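Side-chain contacts in ofchtiv-allosamidin (Ostrinia furnacalis, PDB 6JMB), which probably hydrolyses chitin as a group IV insect chitinase of glycosyl hydrolase family 18, and holds the inhibitor allosamidin here: residues E55-V58 against N62-Q65; E149-F154 against A182-Y187; L209-G214 against E218-L223; E288-L293 against G354-G359. All blocks are in the same frame, centred on the assembly; numbering follows the deposited sequence.

Interaction 1: E55-V58 against N62-Q65; sequences ELDV and NFKQ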
# COMPACT_ATOMS: atom_id res chain seq x y z
N GLU A 55 -0.23 -1.95 -23.96
CA GLU A 55 0.92 -2.57 -24.61
C GLU A 55 1.56 -3.62 -23.70
O GLU A 55 1.88 -4.73 -24.14
CB GLU A 55 1.94 -1.52 -25.04
CG GLU A 55 3.22 -2.07 -25.68
CD GLU A 55 2.98 -2.77 -27.01
OE1 GLU A 55 1.92 -2.55 -27.63
OE2 GLU A 55 3.86 -3.55 -27.43
N LEU A 56 1.72 -3.29 -22.42
CA LEU A 56 2.25 -4.24 -21.44
C LEU A 56 1.18 -5.25 -21.02
O LEU A 56 1.38 -6.47 -21.13
CB LEU A 56 2.74 -3.47 -20.21
CG LEU A 56 3.19 -4.30 -19.01
CD1 LEU A 56 4.41 -5.13 -19.38
CD2 LEU A 56 3.48 -3.40 -17.81
N ASP A 57 0.04 -4.74 -20.53
CA ASP A 57 -0.94 -5.58 -19.86
C ASP A 57 -1.54 -6.61 -20.82
O ASP A 57 -1.81 -7.75 -20.43
CB ASP A 57 -2.10 -4.72 -19.32
CG ASP A 57 -1.65 -3.56 -18.43
OD1 ASP A 57 -0.67 -3.69 -17.67
OD2 ASP A 57 -2.32 -2.50 -18.48
N VAL A 58 -1.82 -6.19 -22.05
CA VAL A 58 -2.58 -6.98 -23.01
C VAL A 58 -1.69 -7.52 -24.12
O VAL A 58 -1.53 -8.73 -24.27
CB VAL A 58 -3.79 -6.18 -23.57
CG1 VAL A 58 -4.58 -7.03 -24.55
CG2 VAL A 58 -4.68 -5.68 -22.43
N ASN A 62 1.00 -9.33 -20.03
CA ASN A 62 1.44 -9.20 -18.65
C ASN A 62 0.36 -9.63 -17.65
O ASN A 62 0.69 -10.24 -16.63
CB ASN A 62 1.92 -7.78 -18.37
CG ASN A 62 3.04 -7.74 -17.35
OD1 ASN A 62 4.02 -8.48 -17.46
ND2 ASN A 62 2.91 -6.87 -16.36
N PHE A 63 -0.91 -9.30 -17.91
CA PHE A 63 -1.99 -9.78 -17.04
C PHE A 63 -1.90 -11.30 -16.89
O PHE A 63 -1.95 -11.83 -15.77
CB PHE A 63 -3.36 -9.48 -17.66
CG PHE A 63 -3.84 -8.05 -17.55
CD1 PHE A 63 -3.57 -7.22 -16.47
CD2 PHE A 63 -4.66 -7.55 -18.56
CE1 PHE A 63 -4.09 -5.91 -16.42
CE2 PHE A 63 -5.17 -6.26 -18.52
CZ PHE A 63 -4.89 -5.44 -17.46
N LYS A 64 -1.79 -12.00 -18.02
CA LYS A 64 -1.82 -13.46 -18.00
C LYS A 64 -0.53 -14.04 -17.43
O LYS A 64 -0.58 -15.07 -16.75
CB LYS A 64 -2.08 -13.98 -19.42
CG LYS A 64 -2.24 -15.48 -19.51
CD LYS A 64 -3.47 -15.97 -18.76
CE LYS A 64 -3.77 -17.42 -19.10
NZ LYS A 64 -4.66 -18.06 -18.09
N GLN A 65 0.62 -13.41 -17.67
CA GLN A 65 1.84 -13.88 -17.04
C GLN A 65 1.72 -13.80 -15.53
O GLN A 65 2.15 -14.71 -14.81
CB GLN A 65 3.04 -13.06 -17.51
CG GLN A 65 3.46 -13.33 -18.93
CD GLN A 65 4.66 -12.50 -19.33
OE1 GLN A 65 4.66 -11.84 -20.38
NE2 GLN A 65 5.69 -12.50 -18.49
O HOH W 1 -2.42 -10.56 -20.59
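Asp-57 lies over one face of the Phe-63 ring, its CB standing 3.5 Å from the ring centroid of Phe-63 and offset toward the rim. This is a CH-pi contact made by a methylene group, and the carboxylate beyond it runs nearly parallel to the ring, the two planes only 19° apart. OD1 of Asp-57 bonds to the hydroxyl of Tyr-38 and OD2 to the backbone N of Asp-53, so the buried acid is satisfied on both oxygens. Val-58 adds a lighter, oblique touch, CG2 to Phe-63 CE2 at 4.0 Å. On the other flank Leu-56 turns its CG anti to the backbone N (chi1 173°), which lays CD1 slantwise against Asn-62 CG at 3.6 Å; the ND2 of that amide is taken by Tyr-38 as well. Backbone bonds set these side chains in register: Asn-62 N gives to Leu-56 O at 3.1 Å, and Phe-63 N to Asp-57 O at 3.1 Å. A water bridges Asp-57 O to Lys-64 N. Two short helices, 54-59 and 62-67, are thus joined end to end within the connection between strands 35-43 and 77-83 of the TIM barrel.

Interaction 2: E149-F154 against A182-Y187; sequences ELREEF and AKYVDY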
# COMPACT_ATOMS: atom_id res chain seq x y z
N GLU A 149 -23.00 -4.28 -4.62
CA GLU A 149 -23.39 -4.79 -5.93
C GLU A 149 -22.29 -5.64 -6.55
O GLU A 149 -22.57 -6.65 -7.21
CB GLU A 149 -23.81 -3.63 -6.83
CG GLU A 149 -25.07 -2.93 -6.31
CD GLU A 149 -25.50 -1.73 -7.14
OE1 GLU A 149 -24.78 -1.38 -8.09
OE2 GLU A 149 -26.56 -1.14 -6.83
N LEU A 150 -21.02 -5.27 -6.33
CA LEU A 150 -19.92 -6.13 -6.76
C LEU A 150 -19.99 -7.49 -6.07
O LEU A 150 -19.85 -8.53 -6.72
CB LEU A 150 -18.58 -5.45 -6.47
CG LEU A 150 -18.13 -4.37 -7.46
CD1 LEU A 150 -17.13 -3.43 -6.80
CD2 LEU A 150 -17.53 -4.99 -8.73
N ARG A 151 -20.21 -7.49 -4.76
CA ARG A 151 -20.28 -8.75 -4.02
C ARG A 151 -21.40 -9.63 -4.56
O ARG A 151 -21.20 -10.83 -4.76
CB ARG A 151 -20.48 -8.47 -2.53
CG ARG A 151 -20.88 -9.70 -1.72
CD ARG A 151 -19.85 -10.81 -1.83
NE ARG A 151 -18.54 -10.36 -1.35
CZ ARG A 151 -17.43 -11.09 -1.40
NH1 ARG A 151 -17.45 -12.30 -1.93
NH2 ARG A 151 -16.30 -10.59 -0.93
N GLU A 152 -22.58 -9.05 -4.80
CA GLU A 152 -23.71 -9.83 -5.29
C GLU A 152 -23.38 -10.53 -6.60
O GLU A 152 -23.71 -11.70 -6.79
CB GLU A 152 -24.93 -8.93 -5.44
CG GLU A 152 -25.61 -8.63 -4.11
CD GLU A 152 -26.65 -7.53 -4.21
OE1 GLU A 152 -26.76 -6.90 -5.29
OE2 GLU A 152 -27.36 -7.31 -3.21
N GLU A 153 -22.69 -9.83 -7.51
CA GLU A 153 -22.34 -10.46 -8.78
C GLU A 153 -21.18 -11.43 -8.62
O GLU A 153 -21.21 -12.53 -9.19
CB GLU A 153 -21.99 -9.39 -9.81
CG GLU A 153 -21.68 -9.95 -11.18
CD GLU A 153 -22.89 -10.57 -11.84
OE1 GLU A 153 -24.02 -10.18 -11.50
OE2 GLU A 153 -22.70 -11.46 -12.71
N PHE A 154 -20.16 -11.04 -7.86
CA PHE A 154 -18.96 -11.88 -7.76
C PHE A 154 -19.26 -13.21 -7.09
O PHE A 154 -18.57 -14.20 -7.35
CB PHE A 154 -17.87 -11.14 -6.98
CG PHE A 154 -17.07 -10.16 -7.80
CD1 PHE A 154 -17.57 -9.63 -8.98
CD2 PHE A 154 -15.80 -9.78 -7.38
CE1 PHE A 154 -16.82 -8.72 -9.73
CE2 PHE A 154 -15.06 -8.88 -8.12
CZ PHE A 154 -15.56 -8.35 -9.29
N ALA A 182 -16.79 -3.10 5.44
CA ALA A 182 -16.32 -4.41 5.89
C ALA A 182 -17.27 -5.53 5.50
O ALA A 182 -16.83 -6.64 5.18
CB ALA A 182 -16.09 -4.40 7.40
N LYS A 183 -18.58 -5.25 5.50
CA LYS A 183 -19.59 -6.29 5.33
C LYS A 183 -19.42 -7.04 4.02
O LYS A 183 -19.61 -8.27 3.97
CB LYS A 183 -20.98 -5.64 5.38
CG LYS A 183 -22.14 -6.56 5.06
CD LYS A 183 -23.45 -5.86 5.40
CE LYS A 183 -24.64 -6.77 5.22
NZ LYS A 183 -25.92 -6.03 5.48
N TYR A 184 -19.05 -6.34 2.95
CA TYR A 184 -19.08 -6.88 1.60
C TYR A 184 -17.74 -7.39 1.10
O TYR A 184 -17.69 -8.03 0.04
CB TYR A 184 -19.57 -5.81 0.63
CG TYR A 184 -20.96 -5.36 0.95
CD1 TYR A 184 -21.99 -6.27 0.94
CD2 TYR A 184 -21.22 -4.06 1.32
CE1 TYR A 184 -23.26 -5.89 1.24
CE2 TYR A 184 -22.50 -3.66 1.64
CZ TYR A 184 -23.52 -4.59 1.60
OH TYR A 184 -24.81 -4.22 1.91
N VAL A 185 -16.66 -7.12 1.82
CA VAL A 185 -15.33 -7.44 1.33
C VAL A 185 -14.77 -8.65 2.05
O VAL A 185 -15.16 -8.96 3.19
CB VAL A 185 -14.36 -6.24 1.44
CG1 VAL A 185 -14.90 -5.05 0.64
CG2 VAL A 185 -14.13 -5.85 2.90
N ASP A 186 -13.86 -9.35 1.38
CA ASP A 186 -13.12 -10.42 2.03
C ASP A 186 -12.16 -9.88 3.07
O ASP A 186 -11.98 -10.48 4.13
CB ASP A 186 -12.40 -11.25 0.97
CG ASP A 186 -13.36 -12.04 0.12
OD1 ASP A 186 -13.83 -13.10 0.60
OD2 ASP A 186 -13.70 -11.59 -0.99
N TYR A 187 -11.54 -8.73 2.80
CA TYR A 187 -10.72 -8.05 3.79
C TYR A 187 -10.52 -6.61 3.35
O TYR A 187 -10.75 -6.24 2.20
CB TYR A 187 -9.37 -8.74 4.04
CG TYR A 187 -8.52 -8.93 2.82
CD1 TYR A 187 -7.79 -7.87 2.28
CD2 TYR A 187 -8.42 -10.17 2.20
CE1 TYR A 187 -6.99 -8.04 1.15
CE2 TYR A 187 -7.64 -10.36 1.07
CZ TYR A 187 -6.93 -9.29 0.55
OH TYR A 187 -6.16 -9.47 -0.58
O HOH W 2 -15.40 -14.30 -1.01
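Arg-151 reaches Tyr-184 and Asp-186 by folding its chain: CG is anti to the backbone N, and successive bends at chi2 (59°) and chi3 (60°) bring the guanidinium edge-on to the backbone at Tyr-184. The edge that carries NE and NH2 then grips a single acceptor, the carbonyl oxygen of Tyr-184, with NE to O at 2.8 Å and NH2 to O at 3.1 Å. Both donors arrive from the same face of that carbonyl, tilted from its plane. NH2 also makes a hydrogen bond to Asp-186 OD2 at 2.8 Å, part of a salt bridge. The acceptor sits in the guanidinium plane, yet the nitrogen meets the carboxylate from above, the two flat groups being turned 70° apart. OD2 also accepts from the backbone N of Leu-161 in strand 160-165, and Asp-155 takes NH1 in a further salt bridge; the first positions the carboxylate, the second should help to fix the guanidinium. Closer to the backbones, Arg-151 CB and Tyr-184 CB pack at 4.2 Å. A backbone carbonyl of segment 182-187 is therefore satisfied by a side chain from helix 138-154, tying neighbouring connections together on the outside of the family 18 TIM barrel.

Interaction 3: L209-G214 against E218-L223; sequences LFISEG and EQESTL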
# COMPACT_ATOMS: atom_id res chain seq x y z
N LEU A 209 5.01 3.53 14.25
CA LEU A 209 4.06 2.66 14.94
C LEU A 209 3.30 3.43 16.02
O LEU A 209 2.08 3.31 16.14
CB LEU A 209 4.80 1.48 15.55
CG LEU A 209 4.04 0.22 15.95
CD1 LEU A 209 3.06 -0.20 14.87
CD2 LEU A 209 5.04 -0.90 16.23
N PHE A 210 4.01 4.25 16.79
CA PHE A 210 3.44 4.99 17.91
C PHE A 210 3.84 6.45 17.76
O PHE A 210 4.28 6.89 16.69
CB PHE A 210 3.92 4.40 19.24
CG PHE A 210 3.67 2.92 19.39
CD1 PHE A 210 2.38 2.44 19.55
CD2 PHE A 210 4.73 2.03 19.38
CE1 PHE A 210 2.15 1.08 19.69
CE2 PHE A 210 4.51 0.66 19.52
CZ PHE A 210 3.22 0.19 19.68
N ILE A 211 3.72 7.22 18.84
CA ILE A 211 4.18 8.60 18.89
C ILE A 211 5.64 8.68 18.42
O ILE A 211 6.41 7.74 18.62
CB ILE A 211 4.01 9.19 20.30
CG1 ILE A 211 4.18 10.71 20.30
CG2 ILE A 211 4.97 8.54 21.30
CD1 ILE A 211 3.67 11.37 21.58
N SER A 212 5.99 9.78 17.77
CA SER A 212 7.33 10.01 17.23
C SER A 212 8.06 11.08 18.04
O SER A 212 7.45 11.91 18.71
CB SER A 212 7.25 10.49 15.77
OG SER A 212 6.60 9.52 14.96
N GLU A 213 9.39 11.05 17.95
CA GLU A 213 10.21 12.11 18.52
C GLU A 213 9.73 13.46 18.01
O GLU A 213 9.46 13.63 16.81
CB GLU A 213 11.68 11.91 18.13
CG GLU A 213 12.37 10.77 18.86
CD GLU A 213 13.76 10.48 18.32
OE1 GLU A 213 14.30 11.29 17.55
OE2 GLU A 213 14.32 9.42 18.67
N GLY A 214 9.61 14.42 18.92
CA GLY A 214 9.21 15.76 18.56
C GLY A 214 7.73 16.02 18.54
O GLY A 214 7.32 17.16 18.26
N GLU A 218 -0.09 15.33 24.24
CA GLU A 218 -1.46 15.81 24.32
C GLU A 218 -2.19 15.44 23.04
O GLU A 218 -1.62 15.48 21.95
CB GLU A 218 -1.46 17.33 24.50
CG GLU A 218 -0.68 17.81 25.71
CD GLU A 218 0.05 19.12 25.46
OE1 GLU A 218 0.22 19.91 26.42
OE2 GLU A 218 0.45 19.37 24.30
N GLN A 219 -3.46 15.07 23.18
CA GLN A 219 -4.27 14.52 22.08
C GLN A 219 -3.47 13.53 21.23
O GLN A 219 -3.41 13.61 20.00
CB GLN A 219 -4.97 15.61 21.26
CG GLN A 219 -4.07 16.58 20.51
CD GLN A 219 -4.85 17.67 19.80
OE1 GLN A 219 -6.06 17.82 20.01
NE2 GLN A 219 -4.17 18.44 18.96
N GLU A 220 -2.86 12.57 21.93
CA GLU A 220 -2.04 11.55 21.28
C GLU A 220 -2.85 10.75 20.26
O GLU A 220 -2.29 10.28 19.26
CB GLU A 220 -1.47 10.61 22.34
CG GLU A 220 -0.38 9.69 21.86
CD GLU A 220 0.44 9.13 23.01
OE1 GLU A 220 0.17 9.51 24.17
OE2 GLU A 220 1.33 8.30 22.74
N SER A 221 -4.15 10.57 20.50
CA SER A 221 -4.98 9.79 19.60
C SER A 221 -5.16 10.44 18.23
O SER A 221 -5.60 9.76 17.30
CB SER A 221 -6.35 9.53 20.23
OG SER A 221 -7.08 10.73 20.33
N THR A 222 -4.84 11.72 18.09
CA THR A 222 -4.99 12.43 16.83
C THR A 222 -3.75 12.34 15.94
O THR A 222 -3.80 12.78 14.78
CB THR A 222 -5.32 13.91 17.07
OG1 THR A 222 -4.18 14.58 17.63
CG2 THR A 222 -6.50 14.04 18.02
N LEU A 223 -2.65 11.79 16.44
CA LEU A 223 -1.43 11.73 15.66
C LEU A 223 -1.55 10.69 14.55
O LEU A 223 -2.30 9.72 14.65
CB LEU A 223 -0.24 11.40 16.56
CG LEU A 223 0.04 12.40 17.68
CD1 LEU A 223 1.06 11.83 18.66
CD2 LEU A 223 0.53 13.73 17.13
O HOH W 3 2.07 6.50 21.32
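Ile-211 packs its outer branch against Leu-223, with CG1 3.7 Å from Leu-223 CD1 and the Ile-211 CD1 methyl 3.9 Å from that same Leu-223 CD1. Both residues belong to the long loop that links strand 187-190 to helix 226-235 in the TIM barrel, so the contact closes a loop upon itself at the protein surface. With CG1 of Ile-211 anti to the backbone N (chi1 -167°), that branch is directed at the leucine methyl. From another direction comes Glu-220, whose extended chain crosses the isoleucine at about a right angle and brings OE2 to 3.7 Å from Ile-211 CB. The touch is van der Waals in kind, and no direct hydrogen bond spans the two segments. A second shell fixes the partners. Asn-228, in helix 226-235, uses ND2 to hold the carbonyls of both Glu-220 and Leu-223, while the backbone of Leu-209 pairs with those of Asn-227 and Ala-307. Within 218-223, Leu-223 points toward Ile-211, while Glu-220 gets there through its side chain; Leu-223 N bonds to Glu-220 O at 3.2 Å. Gln-219 O takes two donors from one residue, Thr-222 N at 3.0 Å and, in the carbonyl plane, Thr-222 OG1 at 2.7 Å.

Interaction 4: E288-L293 against G354-G359; sequences EFCYIL and GLCGEG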
# COMPACT_ATOMS: atom_id res chain seq x y z
N GLU A 288 16.75 0.54 -3.11
CA GLU A 288 17.64 1.64 -3.45
C GLU A 288 18.30 2.20 -2.21
O GLU A 288 19.51 2.48 -2.22
CB GLU A 288 16.84 2.73 -4.16
CG GLU A 288 16.26 2.29 -5.49
CD GLU A 288 15.32 3.31 -6.08
OE1 GLU A 288 14.39 3.76 -5.37
OE2 GLU A 288 15.51 3.67 -7.26
N PHE A 289 17.55 2.35 -1.12
CA PHE A 289 18.12 3.04 0.03
C PHE A 289 19.04 2.14 0.86
O PHE A 289 20.06 2.62 1.38
CB PHE A 289 17.06 3.69 0.91
CG PHE A 289 17.63 4.75 1.80
CD1 PHE A 289 18.29 5.83 1.25
CD2 PHE A 289 17.54 4.65 3.18
CE1 PHE A 289 18.86 6.81 2.05
CE2 PHE A 289 18.10 5.63 4.00
CZ PHE A 289 18.76 6.72 3.43
N CYS A 290 18.71 0.86 0.99
CA CYS A 290 19.63 -0.03 1.69
C CYS A 290 20.97 -0.08 0.97
O CYS A 290 22.03 -0.12 1.61
CB CYS A 290 19.02 -1.42 1.88
SG CYS A 290 18.91 -2.54 0.45
N TYR A 291 20.95 -0.03 -0.36
CA TYR A 291 22.20 -0.02 -1.11
C TYR A 291 22.96 1.27 -0.89
O TYR A 291 24.18 1.25 -0.67
CB TYR A 291 21.91 -0.24 -2.60
CG TYR A 291 23.16 -0.37 -3.43
CD1 TYR A 291 23.89 -1.55 -3.42
CD2 TYR A 291 23.61 0.69 -4.20
CE1 TYR A 291 25.05 -1.67 -4.19
CE2 TYR A 291 24.75 0.58 -4.96
CZ TYR A 291 25.46 -0.60 -4.95
OH TYR A 291 26.61 -0.70 -5.71
N ILE A 292 22.26 2.41 -0.94
CA ILE A 292 22.88 3.71 -0.66
C ILE A 292 23.56 3.70 0.71
O ILE A 292 24.72 4.13 0.85
CB ILE A 292 21.83 4.83 -0.80
CG1 ILE A 292 21.61 5.14 -2.29
CG2 ILE A 292 22.26 6.08 -0.04
CD1 ILE A 292 20.34 5.93 -2.58
N LEU A 293 22.87 3.20 1.73
CA LEU A 293 23.45 3.17 3.07
C LEU A 293 24.66 2.25 3.13
O LEU A 293 25.66 2.56 3.79
CB LEU A 293 22.40 2.70 4.08
CG LEU A 293 21.25 3.66 4.36
CD1 LEU A 293 20.28 2.99 5.32
CD2 LEU A 293 21.79 4.96 4.93
N GLY A 354 18.89 -9.16 -3.25
CA GLY A 354 19.74 -9.46 -2.11
C GLY A 354 21.06 -8.72 -2.10
O GLY A 354 22.04 -9.23 -1.55
N LEU A 355 21.10 -7.52 -2.68
CA LEU A 355 22.35 -6.77 -2.77
C LEU A 355 22.79 -6.19 -1.43
O LEU A 355 23.95 -5.79 -1.30
CB LEU A 355 22.20 -5.64 -3.78
CG LEU A 355 21.79 -6.07 -5.19
CD1 LEU A 355 21.69 -4.86 -6.11
CD2 LEU A 355 22.78 -7.09 -5.74
N CYS A 356 21.90 -6.15 -0.44
CA CYS A 356 22.20 -5.51 0.84
C CYS A 356 22.61 -6.49 1.93
O CYS A 356 22.73 -6.08 3.09
CB CYS A 356 21.04 -4.62 1.27
SG CYS A 356 20.80 -3.24 0.13
N GLY A 357 22.82 -7.76 1.60
CA GLY A 357 23.48 -8.69 2.49
C GLY A 357 22.60 -9.46 3.45
O GLY A 357 23.13 -10.22 4.27
N GLU A 358 21.28 -9.30 3.38
CA GLU A 358 20.37 -10.01 4.27
C GLU A 358 19.51 -11.03 3.52
O GLU A 358 18.42 -11.37 3.97
CB GLU A 358 19.49 -9.04 5.06
CG GLU A 358 20.25 -8.17 6.06
CD GLU A 358 19.33 -7.35 6.93
OE1 GLU A 358 19.20 -7.66 8.14
OE2 GLU A 358 18.73 -6.38 6.42
N GLY A 359 20.01 -11.52 2.39
CA GLY A 359 19.27 -12.44 1.56
C GLY A 359 18.35 -11.70 0.61
O GLY A 359 18.11 -10.50 0.72
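Cys-290 and Cys-356 are joined by a disulfide, SG to SG at 2.0 Å, and the contact is tightest at this covalent link. The bond is twisted to a chi3 of 83°, near the relaxed right angle, which keeps Cys-290 CB and Cys-356 CB 3.8 Å apart. The two halves differ in their first torsion. On the helix, Cys-290 places SG between its backbone N and carbonyl carbon (chi1 75°), the crowded position, whereas Cys-356 carries its sulfur anti to the carbonyl carbon (chi1 -65°). Cys-356 SG also lies 3.3 Å from the backbone N of Tyr-291, the residue after Cys-290, and 4.2 Å from Tyr-291 CB. Helix 286-295 follows strand 283-285, which pairs antiparallel with strand 243-256, consistent with the alpha+beta insertion domain that many family 18 chitinases carry on their TIM barrel; the partner loop lies after barrel strand 341-345, ahead of helix 362-373. The bridge would then tie the insertion to the loop after the last barrel strand. Away from the sulfurs the packing thins. Tyr-291 and Leu-355, both exposed, meet obliquely, Tyr-291 CD1 to Leu-355 CB being 4.4 Å. The loop itself makes a type I turn from Gly-354 to Gly-357, whose Leu-355 and Cys-356 N-H groups are received by the carboxylate of Asp-351, just before the turn, while Gln-294 NE2 reaches back from the helix to Leu-355 O.

Within this one chain, the four contacts differ both in burial and in chemistry. Interaction 1 is the buried case, a CH-pi contact with backbone bonds, whereas interaction 2 is partly buried and relies on an arginine that pairs with a carbonyl and a carboxylate. Interactions 3 and 4 lie at the surface, one joined by apolar branches, the other by a covalent bridge. The first two fasten helical connections round the barrel, interaction 1 within one connection and interaction 2 between neighbours; interaction 3 folds a loop back on itself, and interaction 4 joins a helix to a loop distant in sequence. None touches another: the closest two, interactions 1 and 2, keep their nearest atoms about 14 Å apart, and the centres of interactions 1 and 3 are about 43 Å apart.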